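Local structure of Lmo2184 protein (Listeria monocytogenes serovar 1/2a, 5JOQ) at residues K36-T41 with L89-V94; A43-M48 with K64-Y69; V56-S61 with A70-T75. The protein probably binds heme at the cell surface, as a lipid-linked substrate-binding protein of an iron-uptake ABC transporter. One frame throughout, in Å; residues are numbered along the deposited sequence.

Contact 1. Residues K36-T41 with L89-V94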
loop_
_atom_site.group_PDB
_atom_site.type_symbol
_atom_site.label_atom_id
_atom_site.label_comp_id
_atom_site.label_asym_id
_atom_site.label_seq_id
_atom_site.Cartn_x
_atom_site.Cartn_y
_atom_site.Cartn_z
ATOM N N LYS A 36 7.918 -34.469 -0.397
ATOM C CA LYS A 36 7.831 -33.302 0.472
ATOM C C LYS A 36 7.917 -32.053 -0.402
ATOM O O LYS A 36 8.972 -31.762 -0.977
ATOM C CB LYS A 36 8.943 -33.337 1.520
ATOM C CG LYS A 36 8.936 -34.611 2.352
ATOM C CD LYS A 36 9.566 -34.394 3.725
ATOM C CE LYS A 36 11.022 -33.992 3.628
ATOM N NZ LYS A 36 11.911 -35.093 3.134
ATOM N N ILE A 37 6.816 -31.310 -0.496
ATOM C CA ILE A 37 6.694 -30.206 -1.445
ATOM C C ILE A 37 6.482 -28.904 -0.682
ATOM O O ILE A 37 5.650 -28.849 0.228
ATOM C CB ILE A 37 5.528 -30.443 -2.429
ATOM C CG1 ILE A 37 5.669 -31.801 -3.123
ATOM C CG2 ILE A 37 5.468 -29.299 -3.434
ATOM C CD1 ILE A 37 4.407 -32.235 -3.945
ATOM N N VAL A 38 7.202 -27.849 -1.071
ATOM C CA VAL A 38 6.943 -26.493 -0.574
ATOM C C VAL A 38 6.318 -25.666 -1.692
ATOM O O VAL A 38 6.887 -25.553 -2.783
ATOM C CB VAL A 38 8.228 -25.832 -0.054
ATOM C CG1 VAL A 38 7.976 -24.342 0.255
ATOM C CG2 VAL A 38 8.691 -26.546 1.192
ATOM N N ALA A 39 5.135 -25.108 -1.445
ATOM C CA ALA A 39 4.519 -24.164 -2.381
ATOM C C ALA A 39 4.789 -22.745 -1.903
ATOM O O ALA A 39 4.454 -22.417 -0.760
ATOM C CB ALA A 39 3.016 -24.397 -2.486
ATOM N N THR A 40 5.379 -21.895 -2.759
ATOM C CA THR A 40 5.740 -20.549 -2.310
ATOM C C THR A 40 4.764 -19.457 -2.748
ATOM O O THR A 40 5.023 -18.282 -2.472
ATOM C CB THR A 40 7.140 -20.143 -2.780
ATOM O OG1 THR A 40 7.125 -20.031 -4.205
ATOM C CG2 THR A 40 8.182 -21.186 -2.374
ATOM N N THR A 41 3.651 -19.792 -3.405
ATOM C CA THR A 41 2.658 -18.767 -3.711
ATOM C C THR A 41 1.253 -19.288 -3.444
ATOM O O THR A 41 1.002 -20.502 -3.437
ATOM C CB THR A 41 2.729 -18.290 -5.168
ATOM O OG1 THR A 41 2.064 -19.246 -6.004
ATOM C CG2 THR A 41 4.191 -18.142 -5.627
ATOM N N LEU A 89 12.971 -27.850 6.333
ATOM C CA LEU A 89 11.884 -28.743 5.963
ATOM C C LEU A 89 12.348 -29.883 5.076
ATOM O O LEU A 89 11.548 -30.779 4.803
ATOM C CB LEU A 89 10.759 -27.979 5.245
ATOM C CG LEU A 89 9.962 -26.911 6.019
ATOM C CD1 LEU A 89 9.062 -26.061 5.069
ATOM C CD2 LEU A 89 9.131 -27.516 7.151
ATOM N N LYS A 90 13.605 -29.859 4.629
ATOM C CA LYS A 90 14.209 -30.868 3.763
ATOM C C LYS A 90 13.248 -31.277 2.632
ATOM O O LYS A 90 12.940 -32.459 2.474
ATOM C CB LYS A 90 14.657 -32.085 4.568
ATOM C CG LYS A 90 15.676 -31.730 5.639
ATOM C CD LYS A 90 16.196 -32.948 6.379
ATOM C CE LYS A 90 15.089 -33.646 7.164
ATOM N NZ LYS A 90 15.433 -33.855 8.612
ATOM N N PRO A 91 12.787 -30.325 1.834
ATOM C CA PRO A 91 11.827 -30.663 0.777
ATOM C C PRO A 91 12.493 -31.398 -0.377
ATOM O O PRO A 91 13.696 -31.270 -0.616
ATOM C CB PRO A 91 11.299 -29.294 0.328
ATOM C CG PRO A 91 12.446 -28.351 0.630
ATOM C CD PRO A 91 13.113 -28.888 1.869
ATOM N N ASP A 92 11.680 -32.177 -1.095
ATOM C CA ASP A 92 12.085 -32.758 -2.374
ATOM C C ASP A 92 11.915 -31.767 -3.527
ATOM O O ASP A 92 12.641 -31.842 -4.527
ATOM C CB ASP A 92 11.260 -34.018 -2.648
ATOM C CG ASP A 92 11.421 -35.066 -1.555
ATOM O OD1 ASP A 92 12.570 -35.461 -1.308
ATOM O OD2 ASP A 92 10.416 -35.448 -0.920
ATOM N N MET A 93 10.982 -30.832 -3.403
ATOM C CA MET A 93 10.734 -29.867 -4.463
ATOM C C MET A 93 10.187 -28.575 -3.867
ATOM O O MET A 93 9.328 -28.608 -2.982
ATOM C CB MET A 93 9.742 -30.436 -5.493
ATOM C CG MET A 93 9.425 -29.475 -6.663
ATOM S SD MET A 93 10.908 -29.119 -7.651
ATOM C CE MET A 93 11.468 -30.781 -8.110
ATOM N N VAL A 94 10.680 -27.441 -4.356
ATOM C CA VAL A 94 10.146 -26.118 -4.020
ATOM C C VAL A 94 9.547 -25.547 -5.305
ATOM O O VAL A 94 10.204 -25.569 -6.346
ATOM C CB VAL A 94 11.247 -25.193 -3.468
ATOM C CG1 VAL A 94 10.680 -23.797 -3.144
ATOM C CG2 VAL A 94 11.956 -25.819 -2.223
#
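The carboxylate of Asp92 reaches back to the residue just before the neighbouring strand, where its OD2 takes the backbone N-H of Lys36, Lys36 N to Asp92 OD2 being 2.7 Å. The bond is almost straight, 172° at the hydrogen, and it uses the anti side of the carboxylate with the donor 16° out of its plane. With Asp92 CG anti to its own carbonyl carbon (chi1 -59°), the acid is folded toward Lys36, and OD2 also lies against Lys36 CB. The ammonium group of Lys36 stays beyond salt-bridge distance, 4.3 Å from NZ to Asp92 OD2. Lys36 O answers in the other direction and accepts two backbone bonds, from Asp92 N at 2.7 Å in the carbonyl plane and from Met93 N at a longer 3.3 Å. Beyond this fork the two chains run as parallel strands, Ile37 beside Met93 and Val38 beside Val94, with Val38 N bonded to Met93 O at 3.0 Å. They are neighbours in the parallel sheet in the N-terminal lobe of this class of solute-binding protein, and 37-39 bonds 93-94 on one side and the backbone of Val56 and Gly57 on the other. On the face bearing the two valines, Val38 CG2 touches both Pro91 CB and Leu89 CD1, 3.9 Å from each; its side chain crosses that of Leu89 at about a right angle. Further along, the methyl CG2 of Thr40 meets Val94 CG1 at 3.7 Å, again nearly perpendicular, while Thr40 OG1 turns to the carbonyl of Leu95. Ile37 and Met93 project from the other face, where Ile37 packs on Phe137 and Met93 on Glu114.

Contact 2. Residues A43-M48 with K64-Y69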
loop_
_atom_site.group_PDB
_atom_site.type_symbol
_atom_site.label_atom_id
_atom_site.label_comp_id
_atom_site.label_asym_id
_atom_site.label_seq_id
_atom_site.Cartn_x
_atom_site.Cartn_y
_atom_site.Cartn_z
ATOM N N ALA A 43 -1.384 -18.980 -5.455
ATOM C CA ALA A 43 -1.883 -19.667 -6.656
ATOM C C ALA A 43 -1.415 -21.119 -6.722
ATOM O O ALA A 43 -2.196 -22.015 -7.080
ATOM C CB ALA A 43 -1.444 -18.919 -7.912
ATOM N N ILE A 44 -0.135 -21.380 -6.435
ATOM C CA ILE A 44 0.349 -22.764 -6.512
ATOM C C ILE A 44 -0.295 -23.603 -5.421
ATOM O O ILE A 44 -0.650 -24.770 -5.646
ATOM C CB ILE A 44 1.894 -22.813 -6.428
ATOM C CG1 ILE A 44 2.508 -22.218 -7.710
ATOM C CG2 ILE A 44 2.406 -24.262 -6.193
ATOM C CD1 ILE A 44 3.972 -21.797 -7.504
ATOM N N THR A 45 -0.464 -23.023 -4.221
ATOM C CA THR A 45 -1.068 -23.759 -3.114
ATOM C C THR A 45 -2.476 -24.214 -3.469
ATOM O O THR A 45 -2.886 -25.330 -3.120
ATOM C CB THR A 45 -1.107 -22.882 -1.845
ATOM O OG1 THR A 45 0.222 -22.488 -1.467
ATOM C CG2 THR A 45 -1.682 -23.681 -0.694
ATOM N N GLU A 46 -3.238 -23.354 -4.148
ATOM C CA GLU A 46 -4.583 -23.720 -4.602
ATOM C C GLU A 46 -4.545 -24.859 -5.624
ATOM O O GLU A 46 -5.411 -25.753 -5.616
ATOM C CB GLU A 46 -5.273 -22.490 -5.194
ATOM C CG GLU A 46 -5.502 -21.384 -4.122
ATOM C CD GLU A 46 -6.008 -20.068 -4.731
ATOM O OE1 GLU A 46 -5.817 -19.829 -5.955
ATOM O OE2 GLU A 46 -6.599 -19.279 -3.966
ATOM N N ILE A 47 -3.558 -24.842 -6.517
ATOM C CA ILE A 47 -3.423 -25.947 -7.468
ATOM C C ILE A 47 -3.100 -27.241 -6.730
ATOM O O ILE A 47 -3.657 -28.299 -7.038
ATOM C CB ILE A 47 -2.371 -25.602 -8.540
ATOM C CG1 ILE A 47 -2.982 -24.592 -9.539
ATOM C CG2 ILE A 47 -1.912 -26.889 -9.278
ATOM C CD1 ILE A 47 -1.936 -23.876 -10.409
ATOM N N MET A 48 -2.196 -27.182 -5.746
ATOM C CA MET A 48 -1.855 -28.388 -4.988
ATOM C C MET A 48 -3.085 -28.977 -4.290
ATOM O O MET A 48 -3.246 -30.206 -4.202
ATOM C CB MET A 48 -0.767 -28.042 -3.962
ATOM C CG MET A 48 0.559 -27.604 -4.553
ATOM S SD MET A 48 1.413 -29.034 -5.240
ATOM C CE MET A 48 1.237 -28.642 -6.892
ATOM N N LYS A 64 -6.569 -16.015 2.324
ATOM C CA LYS A 64 -7.083 -17.314 2.744
ATOM C C LYS A 64 -6.491 -18.428 1.873
ATOM O O LYS A 64 -6.421 -18.307 0.640
ATOM C CB LYS A 64 -8.616 -17.303 2.669
ATOM C CG LYS A 64 -9.296 -18.661 2.728
ATOM C CD LYS A 64 -9.097 -19.341 4.081
ATOM C CE LYS A 64 -9.603 -20.789 4.039
ATOM N NZ LYS A 64 -9.275 -21.527 5.295
ATOM N N LEU A 65 -6.027 -19.495 2.519
ATOM C CA LEU A 65 -5.488 -20.657 1.832
ATOM C C LEU A 65 -6.419 -21.850 2.012
ATOM O O LEU A 65 -7.244 -21.871 2.931
ATOM C CB LEU A 65 -4.091 -21.005 2.366
ATOM C CG LEU A 65 -3.000 -19.965 2.100
ATOM C CD1 LEU A 65 -1.698 -20.444 2.644
ATOM C CD2 LEU A 65 -2.870 -19.738 0.608
ATOM N N PRO A 66 -6.331 -22.862 1.153
ATOM C CA PRO A 66 -7.172 -24.048 1.357
ATOM C C PRO A 66 -7.022 -24.591 2.776
ATOM O O PRO A 66 -5.919 -24.632 3.338
ATOM C CB PRO A 66 -6.663 -25.035 0.301
ATOM C CG PRO A 66 -6.085 -24.142 -0.806
ATOM C CD PRO A 66 -5.461 -22.976 -0.027
ATOM N N LYS A 67 -8.155 -25.016 3.345
ATOM C CA LYS A 67 -8.204 -25.427 4.746
ATOM C C LYS A 67 -7.314 -26.624 5.043
ATOM O O LYS A 67 -6.828 -26.762 6.167
ATOM C CB LYS A 67 -9.644 -25.746 5.143
ATOM C CG LYS A 67 -10.549 -24.521 5.117
ATOM C CD LYS A 67 -12.023 -24.892 5.264
ATOM C CE LYS A 67 -12.919 -23.659 5.098
ATOM N NZ LYS A 67 -12.591 -22.618 6.109
ATOM N N ARG A 68 -7.083 -27.503 4.074
ATOM C CA ARG A 68 -6.283 -28.675 4.392
ATOM C C ARG A 68 -4.866 -28.307 4.831
ATOM O O ARG A 68 -4.203 -29.119 5.474
ATOM C CB ARG A 68 -6.232 -29.642 3.204
ATOM C CG ARG A 68 -5.534 -29.097 1.995
ATOM C CD ARG A 68 -5.360 -30.205 0.907
ATOM N NE ARG A 68 -4.508 -31.311 1.371
ATOM C CZ ARG A 68 -4.492 -32.526 0.822
ATOM N NH1 ARG A 68 -5.285 -32.803 -0.212
ATOM N NH2 ARG A 68 -3.680 -33.468 1.305
ATOM N N TYR A 69 -4.376 -27.115 4.500
ATOM C CA TYR A 69 -3.014 -26.732 4.853
ATOM C C TYR A 69 -2.966 -25.825 6.088
ATOM O O TYR A 69 -1.962 -25.136 6.314
ATOM C CB TYR A 69 -2.336 -26.057 3.659
ATOM C CG TYR A 69 -2.401 -26.877 2.373
ATOM C CD1 TYR A 69 -1.922 -28.186 2.332
ATOM C CD2 TYR A 69 -2.922 -26.327 1.197
ATOM C CE1 TYR A 69 -1.970 -28.938 1.172
ATOM C CE2 TYR A 69 -2.975 -27.071 0.013
ATOM C CZ TYR A 69 -2.485 -28.367 0.006
ATOM O OH TYR A 69 -2.533 -29.078 -1.160
HETATM O O HOH W 1 -6.848 -20.075 -1.300
#
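Thr45 presents its methyl to the ring of Tyr69, CG2 lying 3.5 Å from Tyr69 CD2 and 3.7 Å from CE2 in an oblique approach. Thr45 OG1 sits beside the backbone N (chi1 -60°), which leaves the methyl anti to N and carries it off the helix toward the ring; the threonine and tyrosine lie alongside, pointing opposite ways. The same methyl touches Pro66 CD at 3.9 Å, and the proline's CG rests near Glu46 CA, one residue further along helix 42-50. At the far end of the ring, Tyr69 OH comes within 3.5 Å of Met48 CB.

Both hydroxyls are held elsewhere: Thr45 OG1 bonds to the carbonyl of Thr41, at the N-terminal end of the helix, and Tyr69 OH to that of Leu53. Arg68 lays its CG 3.5 Å above the plane of the Tyr69 ring, over its centre, and its NH1 forms a salt bridge with Asp52. A water links the outer margin, donating to Glu46 OE2 at 2.8 Å and to Lys64 O at 2.7 Å. The contact thus fastens the loop between strands 57-58 and 73-77 to the flank of helix 42-50. Direct touching is mainly van der Waals packing, with the tyrosine hydroxyl against the Met48 backbone, which suggests that shape and a water bridge, rather than direct polar bonds, hold the two segments together.

Contact 3. Residues V56-S61 with A70-T75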
loop_
_atom_site.group_PDB
_atom_site.type_symbol
_atom_site.label_atom_id
_atom_site.label_comp_id
_atom_site.label_asym_id
_atom_site.label_seq_id
_atom_site.Cartn_x
_atom_site.Cartn_y
_atom_site.Cartn_z
ATOM N N VAL A 56 4.577 -29.681 2.757
ATOM C CA VAL A 56 5.334 -29.377 3.971
ATOM C C VAL A 56 5.573 -27.876 4.146
ATOM O O VAL A 56 5.882 -27.439 5.261
ATOM C CB VAL A 56 6.682 -30.141 4.029
ATOM C CG1 VAL A 56 6.438 -31.655 3.995
ATOM C CG2 VAL A 56 7.620 -29.719 2.902
ATOM N N GLY A 57 5.381 -27.095 3.102
ATOM C CA GLY A 57 5.529 -25.670 3.230
ATOM C C GLY A 57 4.526 -24.880 2.424
ATOM O O GLY A 57 4.186 -25.255 1.316
ATOM N N ILE A 58 4.090 -23.764 2.984
ATOM C CA ILE A 58 3.175 -22.858 2.328
ATOM C C ILE A 58 3.715 -21.436 2.459
ATOM O O ILE A 58 4.550 -21.177 3.298
ATOM C CB ILE A 58 1.755 -22.903 2.892
ATOM C CG1 ILE A 58 1.760 -22.731 4.414
ATOM C CG2 ILE A 58 1.049 -24.182 2.473
ATOM C CD1 ILE A 58 0.394 -22.453 4.982
ATOM N N PRO A 59 3.211 -20.507 1.568
ATOM C CA PRO A 59 3.736 -19.141 1.741
ATOM C C PRO A 59 3.111 -18.438 2.941
ATOM O O PRO A 59 2.066 -18.851 3.402
ATOM C CB PRO A 59 3.261 -18.426 0.489
ATOM C CG PRO A 59 1.924 -18.989 0.275
ATOM C CD PRO A 59 2.164 -20.449 0.453
ATOM N N SER A 60 3.753 -17.372 3.410
ATOM C CA SER A 60 3.207 -16.575 4.489
ATOM C C SER A 60 2.391 -15.543 3.746
ATOM O O SER A 60 2.910 -14.808 2.931
ATOM C CB SER A 60 4.298 -15.882 5.290
ATOM O OG SER A 60 5.236 -16.796 5.790
ATOM N N SER A 61 1.102 -15.506 4.005
ATOM C CA SER A 61 0.254 -14.563 3.321
ATOM C C SER A 61 -0.970 -14.187 4.119
ATOM O O SER A 61 -1.442 -14.960 4.911
ATOM C CB SER A 61 -0.177 -15.190 1.981
ATOM O OG SER A 61 -1.314 -14.595 1.413
ATOM N N ALA A 70 -4.039 -25.816 6.879
ATOM C CA ALA A 70 -4.128 -24.932 8.037
ATOM C C ALA A 70 -2.908 -25.022 8.948
ATOM O O ALA A 70 -2.503 -24.021 9.552
ATOM C CB ALA A 70 -5.387 -25.266 8.839
ATOM N N ASP A 71 -2.323 -26.206 9.081
ATOM C CA ASP A 71 -1.253 -26.423 10.044
ATOM C C ASP A 71 0.109 -26.576 9.381
ATOM O O ASP A 71 1.068 -26.980 10.044
ATOM C CB ASP A 71 -1.585 -27.643 10.911
ATOM C CG ASP A 71 -2.816 -27.408 11.783
ATOM O OD1 ASP A 71 -2.935 -26.320 12.378
ATOM O OD2 ASP A 71 -3.678 -28.304 11.866
ATOM N N VAL A 72 0.221 -26.238 8.098
ATOM C CA VAL A 72 1.472 -26.402 7.369
ATOM C C VAL A 72 2.395 -25.232 7.674
ATOM O O VAL A 72 1.946 -24.089 7.800
ATOM C CB VAL A 72 1.181 -26.512 5.866
ATOM C CG1 VAL A 72 2.468 -26.513 5.067
ATOM C CG2 VAL A 72 0.373 -27.775 5.607
ATOM N N LYS A 73 3.697 -25.497 7.755
ATOM C CA LYS A 73 4.644 -24.435 8.096
ATOM C C LYS A 73 4.652 -23.349 7.022
ATOM O O LYS A 73 4.719 -23.649 5.838
ATOM C CB LYS A 73 6.053 -25.017 8.258
ATOM C CG LYS A 73 7.130 -23.965 8.572
ATOM C CD LYS A 73 7.102 -23.551 10.047
ATOM C CE LYS A 73 8.095 -22.431 10.344
ATOM N NZ LYS A 73 8.116 -22.051 11.787
ATOM N N GLU A 74 4.628 -22.084 7.439
ATOM C CA GLU A 74 4.755 -20.972 6.508
ATOM C C GLU A 74 6.224 -20.666 6.233
ATOM O O GLU A 74 7.072 -20.743 7.131
ATOM C CB GLU A 74 4.061 -19.731 7.059
ATOM C CG GLU A 74 2.591 -19.931 7.319
ATOM C CD GLU A 74 1.940 -18.676 7.841
ATOM O OE1 GLU A 74 2.613 -17.900 8.552
ATOM O OE2 GLU A 74 0.755 -18.455 7.530
ATOM N N THR A 75 6.522 -20.315 4.980
ATOM C CA THR A 75 7.898 -20.209 4.507
ATOM C C THR A 75 8.253 -18.805 4.017
ATOM O O THR A 75 9.227 -18.646 3.270
ATOM C CB THR A 75 8.149 -21.224 3.387
ATOM O OG1 THR A 75 7.299 -20.934 2.260
ATOM C CG2 THR A 75 7.876 -22.658 3.879
HETATM O O HOH W 2 4.777 -28.190 7.523
HETATM O O HOH W 3 0.076 -18.068 5.116
#
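Segments 56-61 and 70-75 pair in parallel over a short length, Ile58 beside Glu74, through Ile58 N to Lys73 O at 2.9 Å and Thr75 N to Ile58 O at 2.7 Å. Ile58 O is gripped twice by Thr75: the hydroxyl OG1 also donates to it at 2.9 Å, from well above the carbonyl plane (63° out). That second bond depends on OG1 sitting between the backbone N and carbonyl carbon of Thr75 (chi1 63°), and it leaves the threonine methyl CG2 over Gly57 CA at 3.9 Å. On the opposite face, Ile58 lies obliquely across Val72, its CG2 3.8 Å from Val72 CG1, while its CD1 extends toward Glu74 CG. Ser60 OG rests 3.4 Å from Glu74 CB but bonds to the backbone N of Gly76. Waters close both ends of the pairing. One donates to Val56 O and accepts from Lys73 N; another receives the N-H of Ser61 and lies by Pro59 O and Glu74 OE2. Strand 57-58 lies between 73-77 and 37-39, with 80-81 antiparallel on the far side of 73-77. Thr75 packs on Ile86 of helix 83-88 and on Val38 of strand 37-39, and Pro59 leans against Thr45 of helix 42-50.

In the fold
The three contacts form one compact part of the N-terminal lobe, with contacts 2 and 3 both nested in the chain loop closed by contact 1. Contacts 1 and 3 have centres about 10 Å apart and are joined by backbone: Ile37 O lies 2.9 Å from Val56 N, and Ala39 N 2.9 Å from Gly57 O, both probable hydrogen bonds. Contact 2, its centre about 13 Å from that of contact 1, meets it where Ala39 CB packs 3.5 Å from Thr45 OG1. Contacts 2 and 3 alternate along the chain, and Leu65 CD1 touches Ile58 CD1 at 3.7 Å. Relatives in this family hold their ligand between two lobes; these contacts build one of them.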